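PDB 3R44: fatty acyl CoA synthetase FADD13 (FATTY-ACYL-CoA SYNTHETASE) from Mycobacterium tuberculosis, which is a member of the ANL clan of AMP-binding enzymes, with a large N-terminal AMP-binding region followed by a smaller C-terminal domain. Local coordinates for residues K16-G19 against W20-R23; M49-L52 against A53-A57. All coordinates share one frame; numbering follows the deposited sequence.

Both contacts are local, between residues a few positions apart along the chain, and their centres lie about 12 Å apart. Interaction 1 is the capped start of helix 18-28, partly buried beside a bound histidine; interaction 2 is a more fully buried stretch inside helix 46-62. The two helices pack on each other: Leu22 of interaction 1 lies against Met49, Asn50 and Ala53 of interaction 2, and Arg23 against Asn50. In interaction 1 an asparagine stands in for the missing turn at a helix start. In interaction 2 the backbone bonding is regular, and two asparagines serve tertiary contacts. Lys90 and Glu162 lie beside both contacts.

Interaction 1 of 2, residues K16-G19 against W20-R23; sequences KNIG and WMLR. With HIS (histidine), chain B.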
ATOM      1  N   LYS A  16      -1.469  -3.971 -25.055  1.00 16.89           N
ATOM      2  CA  LYS A  16      -1.017  -4.175 -23.691  1.00 16.61           C
ATOM      3  C   LYS A  16      -0.794  -2.822 -23.001  1.00 16.65           C
ATOM      4  O   LYS A  16       0.150  -2.653 -22.235  1.00 15.44           O
ATOM      5  CB  LYS A  16       0.271  -4.991 -23.728  1.00 19.11           C
ATOM      6  CG  LYS A  16       0.040  -6.411 -24.208  1.00 20.74           C
ATOM      7  CD  LYS A  16       1.400  -7.142 -24.353  1.00 26.56           C
ATOM      8  CE  LYS A  16       1.261  -8.417 -25.160  1.00 31.91           C
ATOM      9  NZ  LYS A  16       0.216  -9.290 -24.637  1.00 34.62           N
ATOM     10  N   ASN A  17      -1.646  -1.853 -23.326  1.00 15.21           N
ATOM     11  CA  ASN A  17      -1.535  -0.535 -22.736  1.00 14.84           C
ATOM     12  C   ASN A  17      -2.727  -0.275 -21.798  1.00 12.89           C
ATOM     13  O   ASN A  17      -3.898  -0.397 -22.195  1.00 12.55           O
ATOM     14  CB  ASN A  17      -1.446   0.507 -23.865  1.00 14.86           C
ATOM     15  CG  ASN A  17      -1.307   1.887 -23.354  1.00 16.42           C
ATOM     16  OD1 ASN A  17      -2.218   2.431 -22.744  1.00 14.94           O
ATOM     17  ND2 ASN A  17      -0.160   2.483 -23.602  1.00 13.42           N
ATOM     18  N   ILE A  18      -2.440   0.130 -20.568  1.00 12.41           N
ATOM     19  CA  ILE A  18      -3.456   0.305 -19.549  1.00 11.77           C
ATOM     20  C   ILE A  18      -4.426   1.420 -19.940  1.00 12.32           C
ATOM     21  O   ILE A  18      -5.620   1.343 -19.635  1.00 12.93           O
ATOM     22  CB  ILE A  18      -2.762   0.644 -18.166  1.00 12.06           C
ATOM     23  CG1 ILE A  18      -2.041  -0.608 -17.648  1.00 12.20           C
ATOM     24  CG2 ILE A  18      -3.758   1.181 -17.181  1.00 13.29           C
ATOM     25  CD1 ILE A  18      -2.972  -1.759 -17.240  1.00 12.66           C
ATOM     26  N   GLY A  19      -3.918   2.463 -20.617  1.00 12.50           N
ATOM     27  CA  GLY A  19      -4.754   3.522 -21.143  1.00 13.81           C
ATOM     28  C   GLY A  19      -5.677   3.050 -22.266  1.00 13.52           C
ATOM     29  O   GLY A  19      -6.840   3.467 -22.353  1.00 13.86           O
ATOM     30  N   TRP A  20      -5.224   2.101 -23.072  1.00 11.64           N
ATOM     31  CA  TRP A  20      -6.061   1.515 -24.136  1.00 13.11           C
ATOM     32  C   TRP A  20      -7.099   0.623 -23.518  1.00 13.77           C
ATOM     33  O   TRP A  20      -8.271   0.534 -23.977  1.00 13.38           O
ATOM     34  CB  TRP A  20      -5.203   0.717 -25.167  1.00 13.49           C
ATOM     35  CG  TRP A  20      -5.920   0.501 -26.423  1.00 15.16           C
ATOM     36  CD1 TRP A  20      -6.388  -0.666 -26.918  1.00 16.82           C
ATOM     37  CD2 TRP A  20      -6.267   1.519 -27.373  1.00 19.89           C
ATOM     38  NE1 TRP A  20      -7.029  -0.448 -28.108  1.00 19.48           N
ATOM     39  CE2 TRP A  20      -6.963   0.887 -28.418  1.00 24.15           C
ATOM     40  CE3 TRP A  20      -6.052   2.905 -27.438  1.00 21.76           C
ATOM     41  CZ2 TRP A  20      -7.430   1.596 -29.542  1.00 25.77           C
ATOM     42  CZ3 TRP A  20      -6.520   3.616 -28.568  1.00 27.79           C
ATOM     43  CH2 TRP A  20      -7.186   2.954 -29.599  1.00 28.28           C
ATOM     44  N   MET A  21      -6.708  -0.011 -22.413  1.00 13.65           N
ATOM     45  CA  MET A  21      -7.680  -0.788 -21.662  1.00 14.22           C
ATOM     46  C   MET A  21      -8.881   0.038 -21.227  1.00 12.93           C
ATOM     47  O   MET A  21     -10.050  -0.428 -21.279  1.00 13.41           O
ATOM     48  CB  MET A  21      -7.059  -1.543 -20.476  1.00 14.29           C
ATOM     49  CG  MET A  21      -8.005  -2.491 -19.834  1.00 18.92           C
ATOM     50  SD  MET A  21      -7.355  -3.280 -18.336  1.00 26.91           S
ATOM     51  CE  MET A  21      -7.405  -1.776 -17.295  1.00 22.64           C
ATOM     52  N   LEU A  22      -8.643   1.229 -20.749  1.00 13.05           N
ATOM     53  CA  LEU A  22      -9.744   2.104 -20.413  1.00 13.86           C
ATOM     54  C   LEU A  22     -10.621   2.370 -21.634  1.00 13.47           C
ATOM     55  O   LEU A  22     -11.866   2.408 -21.522  1.00 13.14           O
ATOM     56  CB  LEU A  22      -9.226   3.426 -19.848  1.00 13.62           C
ATOM     57  CG  LEU A  22     -10.239   4.528 -19.553  1.00 12.47           C
ATOM     58  CD1 LEU A  22     -11.246   3.997 -18.394  1.00 13.22           C
ATOM     59  CD2 LEU A  22      -9.644   5.923 -19.189  1.00 15.72           C
ATOM     60  N   ARG A  23      -9.997   2.626 -22.766  1.00 13.67           N
ATOM     61  CA  ARG A  23     -10.760   2.859 -23.999  1.00 14.38           C
ATOM     62  C   ARG A  23     -11.630   1.650 -24.349  1.00 13.28           C
ATOM     63  O   ARG A  23     -12.758   1.794 -24.786  1.00 14.19           O
ATOM     64  CB  ARG A  23      -9.850   3.250 -25.158  1.00 14.56           C
ATOM     65  CG  ARG A  23     -10.616   3.611 -26.357  1.00 19.48           C
ATOM     66  CD  ARG A  23      -9.794   3.414 -27.582  1.00 24.93           C
ATOM     67  NE  ARG A  23     -10.455   4.044 -28.741  1.00 29.64           N
ATOM     68  CZ  ARG A  23     -11.171   3.396 -29.651  1.00 33.14           C
ATOM     69  NH1 ARG A  23     -11.346   2.069 -29.563  1.00 34.86           N
ATOM     70  NH2 ARG A  23     -11.701   4.079 -30.672  1.00 35.07           N
TER
HETATM   71  N   HIS B 504      -0.649  -9.594 -21.127  1.00 43.40           N
HETATM   72  CA  HIS B 504      -0.663  -8.123 -21.318  1.00 41.21           C
HETATM   73  C   HIS B 504       0.278  -7.459 -20.336  1.00 42.49           C
HETATM   74  O   HIS B 504       1.236  -6.747 -20.649  1.00 42.23           O
HETATM   75  CB  HIS B 504      -2.112  -7.617 -21.159  1.00 41.03           C
HETATM   76  CG  HIS B 504      -2.244  -6.158 -20.870  1.00 34.26           C
HETATM   77  ND1 HIS B 504      -3.410  -5.466 -21.152  1.00 29.97           N
HETATM   78  CD2 HIS B 504      -1.382  -5.250 -20.327  1.00 28.87           C
HETATM   79  CE1 HIS B 504      -3.259  -4.199 -20.784  1.00 26.81           C
HETATM   80  NE2 HIS B 504      -2.045  -4.047 -20.271  1.00 25.01           N
HETATM   81  OXT HIS B 504       0.084  -7.632 -19.136  1.00 44.43           O
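With CG swung opposite its own backbone N (chi1 -179°), Asn17 turns its amide oxygen back over the start of helix 18-28, where the N-H groups of Gly19 and Trp20 point out of the first turn. OD1 takes both: Trp20 N gives to Asn17 OD1 over 3.0 Å, with an N-H...O angle of 143°, while Gly19 N sits 2.7 Å from Asn17 OD1 but approaches at such a bent angle that this bond is weak. The other end of the same amide is held too, since ND2 donates to Cys167 O and Ala89 O, which fixes the rotation of the group. Regular helix bonding takes over at once, Met21 N reaching Asn17 O over 2.8 Å, with Leu22 N to Ile18 O and Arg23 N to Gly19 O following. Beside the cap, Trp20 CB packs on Asn17 CB at 4.0 Å. The indole itself leads away from the cap, and the extended Arg23 chain runs out alongside it, its CD lying over one ring face toward the rim. A flank of the turn is apolar: Ile18 CD1 approaches Met21 CE at 4.4 Å, and both side chains also rest on Ile230 of helix 223-235. Ile18 CD1 lies 3.9 Å from NE2 of the bound histidine as well. Lys16 runs its aliphatic chain alongside the backbone end of that ligand, CG coming to 3.4 Å from the histidine CA. His192, another residue of this pocket, accepts from Ile18 N through ND1, so one more N-H of the first turn is satisfied. This is a classic asparagine N-cap, here opening a helix at the edge of the pocket that holds a histidine in this model.

Interaction 2 of 2, residues M49-L52 against A53-A57; sequences MNAL and ANRCA
Asn54 sits one turn beyond Asn50, and its side chain folds back toward it: CG stands beside its own backbone N (chi1 -72°), which brings Asn54 CG to 3.4 Å from the backbone oxygen Asn50 O. The amides cross with planes 77° apart; the two donors Asn50 ND2 and Asn54 ND2 lie 3.7 Å apart as neighbours sharing an acceptor, not as a bonded pair. This is the close-packed flank. Next to it, Ala53 packs its CB 3.5 Å from Asn50 O, and its small methyl faces Tyr86 and Lys90 of helix 79-91. Underneath, the backbone bonding is regular, each N-H reaching the carbonyl four residues back: Ala53 N bonds Met49 O at 2.9 Å and Cys56 N bonds Leu52 O at 2.8 Å. The partly exposed side, made by Ala51, Leu52 and Arg55, is looser toward the side-chain ends. The Arg55 stem still lies close, CG 3.6 Å from Ala51 O, but beyond the kink at chi3 (-125°) its NH2 comes no nearer to Ala51 CB than 4.2 Å, and the chain leans on Leu155, Ala158 and Ala160. Leu52 reaches from this side toward the buried Cys56, but Leu52 CG is still 4.5 Å from Cys56 SG. The polar chemistry is thus concentrated on the buried flank: Asn50 OD1 accepts from Lys90 NZ, Asn54 OD1 does so weakly, and both ND2 groups donate to Glu162 OE2. Two neutral amides thereby bridge a lysine and a glutamate, which settles how each amide faces and is consistent with both of those residues being charged.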
ATOM      1  N   MET A  49     -15.019   9.270 -18.906  1.00 15.93           N
ATOM      2  CA  MET A  49     -13.750   9.144 -18.272  1.00 16.68           C
ATOM      3  C   MET A  49     -12.651   8.973 -19.356  1.00 16.47           C
ATOM      4  O   MET A  49     -11.562   9.554 -19.236  1.00 16.05           O
ATOM      5  CB  MET A  49     -13.733   7.948 -17.335  1.00 17.20           C
ATOM      6  CG  MET A  49     -12.461   7.942 -16.520  1.00 25.18           C
ATOM      7  SD  MET A  49     -12.739   7.096 -14.975  1.00 36.13           S
ATOM      8  CE  MET A  49     -12.186   5.497 -15.461  1.00 35.04           C
ATOM      9  N   ASN A  50     -12.912   8.118 -20.354  1.00 15.76           N
ATOM     10  CA  ASN A  50     -11.962   7.926 -21.439  1.00 15.76           C
ATOM     11  C   ASN A  50     -11.692   9.278 -22.147  1.00 15.57           C
ATOM     12  O   ASN A  50     -10.529   9.633 -22.442  1.00 16.63           O
ATOM     13  CB  ASN A  50     -12.401   6.861 -22.461  1.00 15.42           C
ATOM     14  CG  ASN A  50     -11.316   6.548 -23.441  1.00 14.59           C
ATOM     15  OD1 ASN A  50     -10.225   6.091 -23.047  1.00 18.34           O
ATOM     16  ND2 ASN A  50     -11.521   6.922 -24.692  1.00 17.97           N
ATOM     17  N   ALA A  51     -12.747  10.063 -22.396  1.00 16.61           N
ATOM     18  CA  ALA A  51     -12.588  11.378 -23.029  1.00 16.78           C
ATOM     19  C   ALA A  51     -11.765  12.332 -22.172  1.00 16.75           C
ATOM     20  O   ALA A  51     -10.900  13.019 -22.658  1.00 16.67           O
ATOM     21  CB  ALA A  51     -13.932  11.984 -23.359  1.00 18.28           C
ATOM     22  N   LEU A  52     -11.940  12.304 -20.872  1.00 15.63           N
ATOM     23  CA  LEU A  52     -11.129  13.167 -20.029  1.00 15.17           C
ATOM     24  C   LEU A  52      -9.668  12.678 -19.987  1.00 14.19           C
ATOM     25  O   LEU A  52      -8.753  13.493 -19.912  1.00 16.69           O
ATOM     26  CB  LEU A  52     -11.645  13.188 -18.601  1.00 15.47           C
ATOM     27  CG  LEU A  52     -10.933  14.082 -17.609  1.00 15.29           C
ATOM     28  CD1 LEU A  52     -10.874  15.516 -18.069  1.00 17.27           C
ATOM     29  CD2 LEU A  52     -11.719  14.069 -16.264  1.00 16.77           C
ATOM     30  N   ALA A  53      -9.447  11.366 -19.952  1.00 13.94           N
ATOM     31  CA  ALA A  53      -8.078  10.853 -20.090  1.00 14.19           C
ATOM     32  C   ALA A  53      -7.401  11.349 -21.371  1.00 15.29           C
ATOM     33  O   ALA A  53      -6.208  11.693 -21.371  1.00 14.67           O
ATOM     34  CB  ALA A  53      -8.059   9.290 -20.006  1.00 13.98           C
ATOM     35  N   ASN A  54      -8.162  11.420 -22.467  1.00 15.37           N
ATOM     36  CA  ASN A  54      -7.640  11.938 -23.713  1.00 17.06           C
ATOM     37  C   ASN A  54      -7.282  13.406 -23.603  1.00 17.40           C
ATOM     38  O   ASN A  54      -6.249  13.834 -24.109  1.00 17.93           O
ATOM     39  CB  ASN A  54      -8.621  11.745 -24.864  1.00 17.53           C
ATOM     40  CG  ASN A  54      -8.718  10.292 -25.290  1.00 19.79           C
ATOM     41  OD1 ASN A  54      -7.906   9.493 -24.881  1.00 18.93           O
ATOM     42  ND2 ASN A  54      -9.769   9.936 -26.038  1.00 20.54           N
ATOM     43  N   ARG A  55      -8.162  14.172 -22.989  1.00 17.57           N
ATOM     44  CA  ARG A  55      -7.838  15.589 -22.690  1.00 19.33           C
ATOM     45  C   ARG A  55      -6.585  15.748 -21.800  1.00 19.01           C
ATOM     46  O   ARG A  55      -5.761  16.620 -22.067  1.00 19.75           O
ATOM     47  CB  ARG A  55      -9.049  16.307 -22.087  1.00 19.53           C
ATOM     48  CG  ARG A  55     -10.201  16.478 -23.099  1.00 23.35           C
ATOM     49  CD  ARG A  55     -11.220  17.527 -22.713  1.00 31.54           C
ATOM     50  NE  ARG A  55     -12.509  16.853 -22.733  1.00 38.35           N
ATOM     51  CZ  ARG A  55     -13.433  16.890 -23.695  1.00 44.87           C
ATOM     52  NH1 ARG A  55     -13.324  17.697 -24.754  1.00 47.11           N
ATOM     53  NH2 ARG A  55     -14.530  16.133 -23.546  1.00 47.21           N
ATOM     54  N   CYS A  56      -6.428  14.891 -20.784  1.00 19.25           N
ATOM     55  CA  CYS A  56      -5.238  14.882 -19.940  1.00 18.79           C
ATOM     56  C   CYS A  56      -3.991  14.598 -20.793  1.00 19.25           C
ATOM     57  O   CYS A  56      -2.956  15.258 -20.633  1.00 18.83           O
ATOM     58  CB  CYS A  56      -5.342  13.862 -18.815  1.00 19.41           C
ATOM     59  SG  CYS A  56      -6.494  14.424 -17.522  1.00 21.82           S
ATOM     60  N   ALA A  57      -4.106  13.625 -21.698  1.00 18.52           N
ATOM     61  CA  ALA A  57      -3.000  13.280 -22.576  1.00 18.76           C
ATOM     62  C   ALA A  57      -2.625  14.449 -23.488  1.00 19.92           C
ATOM     63  O   ALA A  57      -1.425  14.677 -23.754  1.00 20.20           O
ATOM     64  CB  ALA A  57      -3.353  12.069 -23.403  1.00 17.68           C
TER